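PDB 5H5M: alpha-catenin-like protein hmp-1 from Caenorhabditis elegans, which is required for cell migration and shape changes in body enclosure and elongation, as an actin-filament-binding component of the cadherin-catenin complex at adherens junctions. Local coordinates for residues A[20-25]-A[78-83]; A[184-189]-A[222-227]; A[289-294]-A[312-317]. All blocks are in the same frame, centred on the assembly; numbering follows the deposited sequence.

Interaction 1. Residues A[20-25]-A[78-83]; sequences IDPAHY and TEYEKS
Tyr25 lays one face of its ring over the root of the Tyr80 side chain: Tyr80 CB sits 3.6 Å from the centroid of the Tyr25 ring, almost on its normal, a CH-pi contact. The two rings are nearly parallel, 5° apart, but slid so far along each other that they barely overlap; Tyr25 CD1 comes within 3.7 Å of Tyr80 CG. With CG anti to the backbone N, the Tyr25 ring reaches past Tyr80, and its OH donates to Glu81 OE2 at 2.9 Å, on the anti side of the carboxylate and 28° out of its plane. That carboxylate is also held by salt bridges to Arg31 and Arg27. At the other end, the Tyr80 hydroxyl receives a nearly straight bond (165°) from the Ile20 backbone, N to OH 2.9 Å, and bonds the Ile18 carbonyl as well, which fixes the ring's position against the loop. Pro22 CA lies at the edge of the Tyr80 ring, while Pro22 CB touches Ser83 OG at 3.8 Å. The pairing closes one end of a long helical bundle in this M-domain fragment, fastening the link between helices 6-17 and 27-49 to the C-terminal end of helix 56-80, within the vinculin/alpha-catenin fold.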
ATOM      1  N   ILE A  20      -6.732 -34.767   0.389  1.00 41.18           N
ATOM      2  CA  ILE A  20      -7.576 -35.828  -0.139  1.00 42.31           C
ATOM      3  C   ILE A  20      -7.411 -37.076   0.716  1.00 46.59           C
ATOM      4  O   ILE A  20      -6.340 -37.307   1.274  1.00 51.65           O
ATOM      5  CB  ILE A  20      -7.216 -36.160  -1.603  1.00 46.02           C
ATOM      6  CG1 ILE A  20      -6.934 -34.880  -2.392  1.00 40.96           C
ATOM      7  CG2 ILE A  20      -8.315 -36.981  -2.265  1.00 50.78           C
ATOM      8  CD1 ILE A  20      -6.336 -35.127  -3.763  1.00 38.74           C
ATOM      9  N   ASP A  21      -8.471 -37.868   0.834  1.00 52.53           N
ATOM     10  CA  ASP A  21      -8.352 -39.184   1.446  1.00 50.09           C
ATOM     11  C   ASP A  21      -7.378 -40.008   0.612  1.00 51.48           C
ATOM     12  O   ASP A  21      -7.608 -40.212  -0.579  1.00 49.43           O
ATOM     13  CB  ASP A  21      -9.715 -39.873   1.538  1.00 51.83           C
ATOM     14  CG  ASP A  21      -9.615 -41.313   2.011  1.00 70.21           C
ATOM     15  OD1 ASP A  21      -8.778 -41.604   2.889  1.00 74.28           O
ATOM     16  OD2 ASP A  21     -10.380 -42.158   1.504  1.00 86.77           O
ATOM     17  N   PRO A  22      -6.270 -40.456   1.229  1.00 49.65           N
ATOM     18  CA  PRO A  22      -5.220 -41.228   0.552  1.00 47.47           C
ATOM     19  C   PRO A  22      -5.758 -42.402  -0.265  1.00 45.85           C
ATOM     20  O   PRO A  22      -5.170 -42.747  -1.288  1.00 54.16           O
ATOM     21  CB  PRO A  22      -4.359 -41.720   1.714  1.00 51.72           C
ATOM     22  CG  PRO A  22      -4.492 -40.643   2.733  1.00 50.52           C
ATOM     23  CD  PRO A  22      -5.918 -40.171   2.632  1.00 48.50           C
ATOM     24  N   ALA A  23      -6.864 -42.993   0.174  1.00 54.45           N
ATOM     25  CA  ALA A  23      -7.486 -44.092  -0.555  1.00 60.39           C
ATOM     26  C   ALA A  23      -8.207 -43.601  -1.808  1.00 59.36           C
ATOM     27  O   ALA A  23      -8.456 -44.375  -2.731  1.00 52.12           O
ATOM     28  CB  ALA A  23      -8.452 -44.847   0.347  1.00 54.36           C
ATOM     29  N   HIS A  24      -8.538 -42.312  -1.838  1.00 61.27           N
ATOM     30  CA  HIS A  24      -9.269 -41.730  -2.963  1.00 60.87           C
ATOM     31  C   HIS A  24      -8.356 -41.179  -4.056  1.00 54.86           C
ATOM     32  O   HIS A  24      -8.796 -40.982  -5.188  1.00 48.66           O
ATOM     33  CB  HIS A  24     -10.196 -40.610  -2.479  1.00 56.88           C
ATOM     34  CG  HIS A  24     -11.404 -41.096  -1.744  1.00 55.14           C
ATOM     35  ND1 HIS A  24     -12.410 -40.250  -1.327  1.00 56.96           N
ATOM     36  CD2 HIS A  24     -11.772 -42.338  -1.349  1.00 57.85           C
ATOM     37  CE1 HIS A  24     -13.345 -40.950  -0.710  1.00 60.82           C
ATOM     38  NE2 HIS A  24     -12.980 -42.221  -0.708  1.00 64.73           N
ATOM     39  N   TYR A  25      -7.097 -40.919  -3.712  1.00 46.34           N
ATOM     40  CA  TYR A  25      -6.162 -40.307  -4.653  1.00 47.32           C
ATOM     41  C   TYR A  25      -5.993 -41.137  -5.924  1.00 51.97           C
ATOM     42  O   TYR A  25      -5.762 -42.346  -5.868  1.00 51.82           O
ATOM     43  CB  TYR A  25      -4.797 -40.091  -3.995  1.00 47.06           C
ATOM     44  CG  TYR A  25      -3.783 -39.431  -4.908  1.00 53.64           C
ATOM     45  CD1 TYR A  25      -3.666 -38.045  -4.963  1.00 37.09           C
ATOM     46  CD2 TYR A  25      -2.949 -40.192  -5.719  1.00 44.53           C
ATOM     47  CE1 TYR A  25      -2.745 -37.441  -5.798  1.00 35.79           C
ATOM     48  CE2 TYR A  25      -2.032 -39.596  -6.557  1.00 46.94           C
ATOM     49  CZ  TYR A  25      -1.930 -38.221  -6.591  1.00 42.42           C
ATOM     50  OH  TYR A  25      -1.010 -37.628  -7.424  1.00 45.48           O
ATOM     51  N   THR A  78       4.213 -37.270  -4.507  1.00 33.52           N
ATOM     52  CA  THR A  78       5.049 -38.464  -4.447  1.00 38.55           C
ATOM     53  C   THR A  78       4.608 -39.361  -3.290  1.00 35.62           C
ATOM     54  O   THR A  78       4.589 -40.585  -3.418  1.00 36.91           O
ATOM     55  CB  THR A  78       6.546 -38.107  -4.288  1.00 35.02           C
ATOM     56  OG1 THR A  78       6.977 -37.337  -5.416  1.00 39.09           O
ATOM     57  CG2 THR A  78       7.396 -39.361  -4.194  1.00 36.87           C
ATOM     58  N   GLU A  79       4.237 -38.743  -2.171  1.00 34.58           N
ATOM     59  CA  GLU A  79       3.789 -39.488  -0.998  1.00 35.67           C
ATOM     60  C   GLU A  79       2.387 -40.063  -1.184  1.00 48.32           C
ATOM     61  O   GLU A  79       2.104 -41.174  -0.728  1.00 46.36           O
ATOM     62  CB  GLU A  79       3.828 -38.607   0.252  1.00 35.54           C
ATOM     63  CG  GLU A  79       5.223 -38.142   0.666  1.00 38.27           C
ATOM     64  CD  GLU A  79       6.106 -39.265   1.187  1.00 44.39           C
ATOM     65  OE1 GLU A  79       5.636 -40.419   1.281  1.00 51.74           O
ATOM     66  OE2 GLU A  79       7.280 -38.987   1.517  1.00 47.84           O
ATOM     67  N   TYR A  80       1.511 -39.314  -1.848  1.00 35.12           N
ATOM     68  CA  TYR A  80       0.175 -39.815  -2.166  1.00 35.98           C
ATOM     69  C   TYR A  80       0.248 -41.077  -3.022  1.00 41.63           C
ATOM     70  O   TYR A  80      -0.587 -41.972  -2.903  1.00 47.60           O
ATOM     71  CB  TYR A  80      -0.652 -38.754  -2.892  1.00 36.14           C
ATOM     72  CG  TYR A  80      -1.511 -37.889  -1.990  1.00 39.47           C
ATOM     73  CD1 TYR A  80      -2.519 -38.449  -1.216  1.00 37.20           C
ATOM     74  CD2 TYR A  80      -1.333 -36.512  -1.941  1.00 36.27           C
ATOM     75  CE1 TYR A  80      -3.312 -37.664  -0.398  1.00 46.49           C
ATOM     76  CE2 TYR A  80      -2.123 -35.718  -1.128  1.00 39.65           C
ATOM     77  CZ  TYR A  80      -3.111 -36.299  -0.360  1.00 46.34           C
ATOM     78  OH  TYR A  80      -3.898 -35.515   0.449  1.00 37.85           O
ATOM     79  N   GLU A  81       1.258 -41.145  -3.879  1.00 47.86           N
ATOM     80  CA  GLU A  81       1.385 -42.244  -4.826  1.00 40.58           C
ATOM     81  C   GLU A  81       2.152 -43.429  -4.239  1.00 39.14           C
ATOM     82  O   GLU A  81       2.392 -44.420  -4.924  1.00 40.33           O
ATOM     83  CB  GLU A  81       2.047 -41.741  -6.112  1.00 37.77           C
ATOM     84  CG  GLU A  81       1.131 -40.809  -6.899  1.00 39.72           C
ATOM     85  CD  GLU A  81       1.849 -39.966  -7.937  1.00 44.07           C
ATOM     86  OE1 GLU A  81       3.071 -40.145  -8.130  1.00 49.42           O
ATOM     87  OE2 GLU A  81       1.181 -39.109  -8.553  1.00 40.22           O
ATOM     88  N   LYS A  82       2.518 -43.327  -2.966  1.00 39.06           N
ATOM     89  CA  LYS A  82       3.144 -44.441  -2.257  1.00 40.51           C
ATOM     90  C   LYS A  82       2.187 -45.126  -1.282  1.00 53.95           C
ATOM     91  O   LYS A  82       2.590 -46.028  -0.544  1.00 60.21           O
ATOM     92  CB  LYS A  82       4.384 -43.971  -1.495  1.00 40.45           C
ATOM     93  CG  LYS A  82       5.547 -43.559  -2.369  1.00 51.55           C
ATOM     94  CD  LYS A  82       6.735 -43.153  -1.517  1.00 52.59           C
ATOM     95  CE  LYS A  82       7.847 -42.574  -2.367  1.00 53.62           C
ATOM     96  NZ  LYS A  82       9.054 -42.238  -1.559  1.00 45.18           N
ATOM     97  N   SER A  83       0.926 -44.698  -1.269  1.00 50.94           N
ATOM     98  CA  SER A  83      -0.074 -45.324  -0.404  1.00 54.51           C
ATOM     99  C   SER A  83      -0.467 -46.705  -0.905  1.00 45.00           C
ATOM    100  O   SER A  83      -0.695 -46.904  -2.098  1.00 49.51           O
ATOM    101  CB  SER A  83      -1.320 -44.446  -0.284  1.00 51.30           C
ATOM    102  OG  SER A  83      -1.196 -43.551   0.806  1.00 47.88           O
TER

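Interaction 2. Residues A[184-189]-A[222-227]; sequences AQLEKL and DKVRLL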
ATOM      1  N   ALA A 184     -13.838   2.760 -11.498  1.00 18.77           N
ATOM      2  CA  ALA A 184     -14.282   3.116 -12.846  1.00 22.33           C
ATOM      3  C   ALA A 184     -14.864   4.530 -12.895  1.00 28.37           C
ATOM      4  O   ALA A 184     -14.725   5.230 -13.900  1.00 28.31           O
ATOM      5  CB  ALA A 184     -15.306   2.106 -13.353  1.00 19.37           C
ATOM      6  N   GLN A 185     -15.521   4.943 -11.814  1.00 25.01           N
ATOM      7  CA  GLN A 185     -16.085   6.288 -11.740  1.00 30.96           C
ATOM      8  C   GLN A 185     -14.986   7.344 -11.618  1.00 30.91           C
ATOM      9  O   GLN A 185     -15.064   8.403 -12.240  1.00 34.51           O
ATOM     10  CB  GLN A 185     -17.063   6.403 -10.570  1.00 23.11           C
ATOM     11  CG  GLN A 185     -18.390   5.706 -10.816  1.00 41.52           C
ATOM     12  CD  GLN A 185     -19.336   5.812  -9.636  1.00 55.56           C
ATOM     13  OE1 GLN A 185     -19.320   4.975  -8.735  1.00 61.63           O
ATOM     14  NE2 GLN A 185     -20.171   6.846  -9.637  1.00 64.13           N
ATOM     15  N   LEU A 186     -13.963   7.048 -10.822  1.00 20.45           N
ATOM     16  CA  LEU A 186     -12.822   7.947 -10.677  1.00 22.65           C
ATOM     17  C   LEU A 186     -12.048   8.060 -11.986  1.00 24.42           C
ATOM     18  O   LEU A 186     -11.604   9.143 -12.367  1.00 35.34           O
ATOM     19  CB  LEU A 186     -11.898   7.469  -9.557  1.00 19.43           C
ATOM     20  CG  LEU A 186     -12.401   7.743  -8.138  1.00 23.91           C
ATOM     21  CD1 LEU A 186     -11.595   6.965  -7.106  1.00 17.98           C
ATOM     22  CD2 LEU A 186     -12.336   9.226  -7.845  1.00 22.12           C
ATOM     23  N   GLU A 187     -11.895   6.932 -12.669  1.00 15.99           N
ATOM     24  CA  GLU A 187     -11.230   6.892 -13.965  1.00 25.70           C
ATOM     25  C   GLU A 187     -11.966   7.765 -14.982  1.00 28.67           C
ATOM     26  O   GLU A 187     -11.355   8.404 -15.843  1.00 21.44           O
ATOM     27  CB  GLU A 187     -11.145   5.449 -14.458  1.00 16.90           C
ATOM     28  CG  GLU A 187     -10.529   5.273 -15.832  1.00 17.99           C
ATOM     29  CD  GLU A 187     -10.455   3.813 -16.235  1.00 32.25           C
ATOM     30  OE1 GLU A 187     -11.518   3.154 -16.287  1.00 27.83           O
ATOM     31  OE2 GLU A 187      -9.335   3.320 -16.487  1.00 28.14           O
ATOM     32  N   LYS A 188     -13.288   7.786 -14.864  1.00 22.49           N
ATOM     33  CA  LYS A 188     -14.142   8.599 -15.715  1.00 22.34           C
ATOM     34  C   LYS A 188     -14.055  10.082 -15.344  1.00 28.54           C
ATOM     35  O   LYS A 188     -13.950  10.952 -16.208  1.00 32.09           O
ATOM     36  CB  LYS A 188     -15.583   8.101 -15.604  1.00 34.96           C
ATOM     37  CG  LYS A 188     -16.622   8.919 -16.334  1.00 47.76           C
ATOM     38  CD  LYS A 188     -18.002   8.317 -16.109  1.00 57.85           C
ATOM     39  CE  LYS A 188     -17.992   6.816 -16.378  1.00 61.64           C
ATOM     40  NZ  LYS A 188     -19.246   6.149 -15.925  1.00 68.42           N
ATOM     41  N   LEU A 189     -14.087  10.353 -14.045  1.00 25.94           N
ATOM     42  CA  LEU A 189     -14.149  11.711 -13.518  1.00 22.33           C
ATOM     43  C   LEU A 189     -12.835  12.496 -13.657  1.00 34.50           C
ATOM     44  O   LEU A 189     -12.850  13.711 -13.886  1.00 19.23           O
ATOM     45  CB  LEU A 189     -14.567  11.653 -12.047  1.00 18.68           C
ATOM     46  CG  LEU A 189     -14.902  12.948 -11.310  1.00 36.39           C
ATOM     47  CD1 LEU A 189     -16.018  13.699 -12.016  1.00 32.47           C
ATOM     48  CD2 LEU A 189     -15.287  12.644  -9.872  1.00 42.26           C
ATOM     49  N   ASP A 222     -15.201  13.003  -2.617  1.00 44.13           N
ATOM     50  CA  ASP A 222     -16.205  12.080  -2.089  1.00 34.91           C
ATOM     51  C   ASP A 222     -15.946  10.649  -2.560  1.00 27.83           C
ATOM     52  O   ASP A 222     -16.084   9.701  -1.787  1.00 23.74           O
ATOM     53  CB  ASP A 222     -17.617  12.509  -2.497  1.00 33.76           C
ATOM     54  CG  ASP A 222     -18.093  13.752  -1.762  1.00 50.60           C
ATOM     55  OD1 ASP A 222     -17.454  14.143  -0.761  1.00 52.12           O
ATOM     56  OD2 ASP A 222     -19.116  14.334  -2.184  1.00 60.55           O
ATOM     57  N   LYS A 223     -15.575  10.500  -3.829  1.00 22.95           N
ATOM     58  CA  LYS A 223     -15.316   9.182  -4.404  1.00 26.93           C
ATOM     59  C   LYS A 223     -14.009   8.587  -3.889  1.00 29.54           C
ATOM     60  O   LYS A 223     -13.931   7.388  -3.620  1.00 21.26           O
ATOM     61  CB  LYS A 223     -15.278   9.251  -5.931  1.00 26.16           C
ATOM     62  CG  LYS A 223     -16.569   9.699  -6.588  1.00 39.77           C
ATOM     63  CD  LYS A 223     -17.689   8.706  -6.365  1.00 52.68           C
ATOM     64  CE  LYS A 223     -18.960   9.152  -7.069  1.00 60.25           C
ATOM     65  NZ  LYS A 223     -20.086   8.213  -6.817  1.00 64.98           N
ATOM     66  N   VAL A 224     -12.982   9.424  -3.759  1.00 26.15           N
ATOM     67  CA  VAL A 224     -11.697   8.974  -3.235  1.00 27.19           C
ATOM     68  C   VAL A 224     -11.839   8.508  -1.784  1.00 27.23           C
ATOM     69  O   VAL A 224     -11.262   7.493  -1.387  1.00 30.05           O
ATOM     70  CB  VAL A 224     -10.626  10.085  -3.328  1.00 27.36           C
ATOM     71  CG1 VAL A 224      -9.416   9.756  -2.455  1.00 23.20           C
ATOM     72  CG2 VAL A 224     -10.207  10.292  -4.776  1.00 16.71           C
ATOM     73  N   ARG A 225     -12.618   9.246  -1.001  1.00 26.24           N
ATOM     74  CA  ARG A 225     -12.865   8.893   0.393  1.00 20.86           C
ATOM     75  C   ARG A 225     -13.548   7.530   0.482  1.00 27.76           C
ATOM     76  O   ARG A 225     -13.185   6.687   1.302  1.00 25.22           O
ATOM     77  CB  ARG A 225     -13.715   9.968   1.072  1.00 23.17           C
ATOM     78  CG  ARG A 225     -13.998   9.715   2.545  1.00 38.57           C
ATOM     79  CD  ARG A 225     -14.642  10.932   3.198  1.00 60.23           C
ATOM     80  NE  ARG A 225     -13.739  12.083   3.221  1.00 78.09           N
ATOM     81  CZ  ARG A 225     -13.858  13.152   2.438  1.00 77.86           C
ATOM     82  NH1 ARG A 225     -14.851  13.233   1.562  1.00 72.03           N
ATOM     83  NH2 ARG A 225     -12.984  14.147   2.531  1.00 76.03           N
ATOM     84  N   LEU A 226     -14.538   7.329  -0.381  1.00 24.81           N
ATOM     85  CA  LEU A 226     -15.236   6.058  -0.495  1.00 28.54           C
ATOM     86  C   LEU A 226     -14.262   4.929  -0.834  1.00 23.25           C
ATOM     87  O   LEU A 226     -14.278   3.872  -0.209  1.00 25.08           O
ATOM     88  CB  LEU A 226     -16.328   6.156  -1.565  1.00 30.83           C
ATOM     89  CG  LEU A 226     -17.027   4.858  -1.967  1.00 32.87           C
ATOM     90  CD1 LEU A 226     -17.623   4.229  -0.740  1.00 34.74           C
ATOM     91  CD2 LEU A 226     -18.110   5.111  -3.000  1.00 35.55           C
ATOM     92  N   LEU A 227     -13.411   5.167  -1.825  1.00 20.60           N
ATOM     93  CA  LEU A 227     -12.474   4.158  -2.298  1.00 20.45           C
ATOM     94  C   LEU A 227     -11.442   3.813  -1.230  1.00 26.54           C
ATOM     95  O   LEU A 227     -11.098   2.645  -1.037  1.00 24.99           O
ATOM     96  CB  LEU A 227     -11.775   4.637  -3.570  1.00 25.16           C
ATOM     97  CG  LEU A 227     -10.607   3.774  -4.052  1.00 22.71           C
ATOM     98  CD1 LEU A 227     -11.093   2.384  -4.413  1.00 16.22           C
ATOM     99  CD2 LEU A 227      -9.887   4.423  -5.229  1.00 20.24           C
TER
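Leu186 pushes its two methyls into different parts of the facing helix. CD2 meets Lys223 CB at 3.5 Å and, on the same branch, Val224 CG2 at 3.9 Å, while CD1 goes to Leu227 CD2 at 3.6 Å. Leu186 and Val224 meet at about a right angle, so the leucine presents a methyl across the valine rather than lying alongside it. The Leu186 CG stands beside the backbone N (chi1 -76°), and from there the fork opens onto the side chains of Lys223, Val224 and Leu227. Lys223 covers the outer side of this patch: its chain bends at chi2 (-65°), passes its aliphatic start against the leucine, and then brings its amino end near the Gln185 side chain.

The two helical segments run antiparallel, at 152° between their directions with axes 10.2 Å apart, and the closest CA pair is Leu186 with Lys223. They belong to helices 173-202 and 207-233, which follow one another in the sequence and form a helical hairpin within a bundle, the architecture of the vinculin/alpha-catenin family.

Farther out, Trp220, a little earlier on helix 207-233, touches both Leu186 and Leu189, and Tyr216 also packs on Leu189. Helix 142-166 lies against the pair, with Ile159 on Val224 and Ala163 on Leu227, while Phe123 and Thr126 add to the packing around these two residues. Back on helix 173-202, Ile179 and Thr182 touch Leu227, and Glu187 forms a salt bridge with Arg164 of helix 142-166.

Interaction 3. Residues A[289-294]-A[312-317]; sequences RVCDVV and QAVRIL
Cys291 rests its CB against Val314 CG1 at 3.8 Å, and the same methyl is equally near Cys291 CA, so the valine is seated close against the cysteine backbone. The next atom, SG, lies beside the backbone N (chi1 -67°) and has moved on to another neighbour: in an apolar contact it meets Leu317 CD2 at 3.6 Å and CG at 3.8 Å, one helical turn along from Val314.

Val314 uses both of its branches. While CG1 goes to the cysteine, CG2 reaches Val294 CG1 at 3.7 Å, the valine side chains crossing at a slant. With CG1 of Val314 anti to the backbone N (chi1 170°), it is this methyl that turns to Cys291 and CG2 that turns to Val294. Val290 CG1 adds a longer touch to Leu317 CD2 at 4.3 Å, so that the leucine methyl is shared between two residues of helix 276-300.

The closest pair of CA atoms is Cys291 with Val314, 5.7 Å apart, and the axes of the two short helical segments approach to 9.6 Å, running antiparallel at 157° between their directions. All five touching residues are buried.

Helices 276-300 and 305-339 thus form an antiparallel hairpin, and two further helices pack against it: Ile369 of helix 345-374 touches Val294, Val314 and Leu317, and Ala365 also packs on Leu317, while Leu241 of helix 237-260 lies against Val290 and Val294.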
ATOM      1  N   ARG A 289      -1.759   8.508   7.557  1.00 17.53           N
ATOM      2  CA  ARG A 289      -2.578   7.374   7.137  1.00 26.19           C
ATOM      3  C   ARG A 289      -2.641   6.320   8.243  1.00 25.53           C
ATOM      4  O   ARG A 289      -3.697   5.746   8.504  1.00 21.87           O
ATOM      5  CB  ARG A 289      -2.032   6.765   5.844  1.00 16.57           C
ATOM      6  CG  ARG A 289      -2.458   7.508   4.591  1.00 18.46           C
ATOM      7  CD  ARG A 289      -3.906   7.178   4.231  1.00 18.39           C
ATOM      8  NE  ARG A 289      -4.022   5.831   3.676  1.00 26.57           N
ATOM      9  CZ  ARG A 289      -5.064   5.026   3.860  1.00 29.81           C
ATOM     10  NH1 ARG A 289      -6.097   5.417   4.595  1.00 30.63           N
ATOM     11  NH2 ARG A 289      -5.066   3.819   3.314  1.00 18.13           N
ATOM     12  N   VAL A 290      -1.505   6.081   8.892  1.00 20.45           N
ATOM     13  CA  VAL A 290      -1.436   5.172  10.032  1.00 19.48           C
ATOM     14  C   VAL A 290      -2.379   5.634  11.146  1.00 23.63           C
ATOM     15  O   VAL A 290      -3.092   4.828  11.741  1.00 27.26           O
ATOM     16  CB  VAL A 290       0.007   5.063  10.581  1.00 23.95           C
ATOM     17  CG1 VAL A 290       0.021   4.458  11.986  1.00 26.32           C
ATOM     18  CG2 VAL A 290       0.871   4.252   9.636  1.00 14.50           C
ATOM     19  N   CYS A 291      -2.391   6.936  11.413  1.00 17.69           N
ATOM     20  CA  CYS A 291      -3.298   7.500  12.411  1.00 22.72           C
ATOM     21  C   CYS A 291      -4.761   7.270  12.040  1.00 23.72           C
ATOM     22  O   CYS A 291      -5.559   6.847  12.880  1.00 24.47           O
ATOM     23  CB  CYS A 291      -3.039   8.999  12.596  1.00 19.98           C
ATOM     24  SG  CYS A 291      -1.435   9.395  13.340  1.00 30.81           S
ATOM     25  N   ASP A 292      -5.108   7.550  10.786  1.00 20.18           N
ATOM     26  CA  ASP A 292      -6.481   7.374  10.306  1.00 19.90           C
ATOM     27  C   ASP A 292      -6.965   5.936  10.452  1.00 27.34           C
ATOM     28  O   ASP A 292      -8.061   5.681  10.955  1.00 35.47           O
ATOM     29  CB  ASP A 292      -6.600   7.791   8.840  1.00 20.87           C
ATOM     30  CG  ASP A 292      -6.516   9.288   8.649  1.00 37.54           C
ATOM     31  OD1 ASP A 292      -6.739  10.028   9.630  1.00 43.97           O
ATOM     32  OD2 ASP A 292      -6.232   9.725   7.512  1.00 45.18           O
ATOM     33  N   VAL A 293      -6.133   5.001  10.009  1.00 25.52           N
ATOM     34  CA  VAL A 293      -6.504   3.594   9.933  1.00 23.27           C
ATOM     35  C   VAL A 293      -6.610   2.951  11.315  1.00 21.76           C
ATOM     36  O   VAL A 293      -7.484   2.120  11.555  1.00 29.94           O
ATOM     37  CB  VAL A 293      -5.491   2.819   9.057  1.00 25.84           C
ATOM     38  CG1 VAL A 293      -5.711   1.325   9.152  1.00 30.74           C
ATOM     39  CG2 VAL A 293      -5.597   3.274   7.607  1.00 18.41           C
ATOM     40  N   VAL A 294      -5.737   3.347  12.233  1.00 25.76           N
ATOM     41  CA  VAL A 294      -5.758   2.770  13.573  1.00 25.44           C
ATOM     42  C   VAL A 294      -6.884   3.380  14.409  1.00 23.88           C
ATOM     43  O   VAL A 294      -7.558   2.670  15.160  1.00 20.21           O
ATOM     44  CB  VAL A 294      -4.408   2.953  14.295  1.00 25.41           C
ATOM     45  CG1 VAL A 294      -4.475   2.370  15.684  1.00 16.80           C
ATOM     46  CG2 VAL A 294      -3.292   2.282  13.509  1.00 15.38           C
ATOM     47  N   GLN A 312      -4.469   6.926  22.397  1.00 27.93           N
ATOM     48  CA  GLN A 312      -3.521   7.828  23.041  1.00 28.47           C
ATOM     49  C   GLN A 312      -2.168   7.801  22.328  1.00 37.26           C
ATOM     50  O   GLN A 312      -1.560   8.846  22.085  1.00 30.00           O
ATOM     51  CB  GLN A 312      -3.346   7.458  24.513  1.00 47.11           C
ATOM     52  CG  GLN A 312      -2.396   8.371  25.266  1.00 58.10           C
ATOM     53  CD  GLN A 312      -2.893   9.802  25.322  1.00 66.65           C
ATOM     54  OE1 GLN A 312      -4.011  10.066  25.766  1.00 78.66           O
ATOM     55  NE2 GLN A 312      -2.064  10.735  24.867  1.00 54.73           N
ATOM     56  N   ALA A 313      -1.703   6.603  21.995  1.00 25.78           N
ATOM     57  CA  ALA A 313      -0.445   6.446  21.277  1.00 24.54           C
ATOM     58  C   ALA A 313      -0.538   7.077  19.890  1.00 27.36           C
ATOM     59  O   ALA A 313       0.414   7.701  19.414  1.00 25.90           O
ATOM     60  CB  ALA A 313      -0.071   4.974  21.173  1.00 23.89           C
ATOM     61  N   VAL A 314      -1.695   6.916  19.254  1.00 26.23           N
ATOM     62  CA  VAL A 314      -1.951   7.517  17.948  1.00 29.41           C
ATOM     63  C   VAL A 314      -1.948   9.041  18.035  1.00 32.59           C
ATOM     64  O   VAL A 314      -1.392   9.725  17.173  1.00 30.64           O
ATOM     65  CB  VAL A 314      -3.296   7.043  17.369  1.00 23.71           C
ATOM     66  CG1 VAL A 314      -3.673   7.860  16.141  1.00 21.91           C
ATOM     67  CG2 VAL A 314      -3.233   5.557  17.038  1.00 18.68           C
ATOM     68  N   ARG A 315      -2.564   9.561  19.091  1.00 23.57           N
ATOM     69  CA  ARG A 315      -2.644  11.000  19.310  1.00 26.93           C
ATOM     70  C   ARG A 315      -1.258  11.634  19.441  1.00 30.58           C
ATOM     71  O   ARG A 315      -1.055  12.787  19.056  1.00 35.41           O
ATOM     72  CB  ARG A 315      -3.482  11.297  20.557  1.00 27.57           C
ATOM     73  CG  ARG A 315      -3.671  12.776  20.835  1.00 35.59           C
ATOM     74  CD  ARG A 315      -4.618  13.017  21.998  1.00 42.76           C
ATOM     75  NE  ARG A 315      -4.778  14.442  22.268  1.00 57.18           N
ATOM     76  CZ  ARG A 315      -5.645  15.229  21.638  1.00 61.79           C
ATOM     77  NH1 ARG A 315      -6.435  14.729  20.695  1.00 62.50           N
ATOM     78  NH2 ARG A 315      -5.720  16.516  21.948  1.00 61.18           N
ATOM     79  N   ILE A 316      -0.310  10.876  19.980  1.00 25.71           N
ATOM     80  CA  ILE A 316       1.062  11.347  20.127  1.00 26.27           C
ATOM     81  C   ILE A 316       1.724  11.537  18.764  1.00 27.66           C
ATOM     82  O   ILE A 316       2.358  12.560  18.504  1.00 33.05           O
ATOM     83  CB  ILE A 316       1.898  10.371  20.977  1.00 34.93           C
ATOM     84  CG1 ILE A 316       1.386  10.359  22.419  1.00 36.25           C
ATOM     85  CG2 ILE A 316       3.376  10.746  20.937  1.00 27.62           C
ATOM     86  CD1 ILE A 316       2.188   9.472  23.345  1.00 35.88           C
ATOM     87  N   LEU A 317       1.569  10.543  17.896  1.00 24.05           N
ATOM     88  CA  LEU A 317       2.072  10.634  16.533  1.00 21.47           C
ATOM     89  C   LEU A 317       1.436  11.807  15.796  1.00 27.00           C
ATOM     90  O   LEU A 317       2.134  12.656  15.244  1.00 39.38           O
ATOM     91  CB  LEU A 317       1.805   9.334  15.772  1.00 19.32           C
ATOM     92  CG  LEU A 317       2.264   9.311  14.312  1.00 22.13           C
ATOM     93  CD1 LEU A 317       3.770   9.518  14.221  1.00 18.58           C
ATOM     94  CD2 LEU A 317       1.849   8.010  13.626  1.00 21.64           C
TER

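From the N terminus, interaction 1 comes first: it closes a 52-residue span, mostly helix, by bringing the loop after helix 6-17 to the end of helix 56-80. Interaction 2 then joins helices 173-202 and 207-233 across their connecting turn, and interaction 3 does the same for helices 276-300 and 305-339, over only 17 residues. The three follow in series, neither nested nor crossed. Interaction 1 lies at a far end of the molecule, with its nearest atoms about 38 Å from interaction 2 and about 37 Å from interaction 3. The latter two are nearer neighbours, about 8 Å between nearest atoms, but do not touch; a salt bridge from Arg289 to Asp232 links their helices.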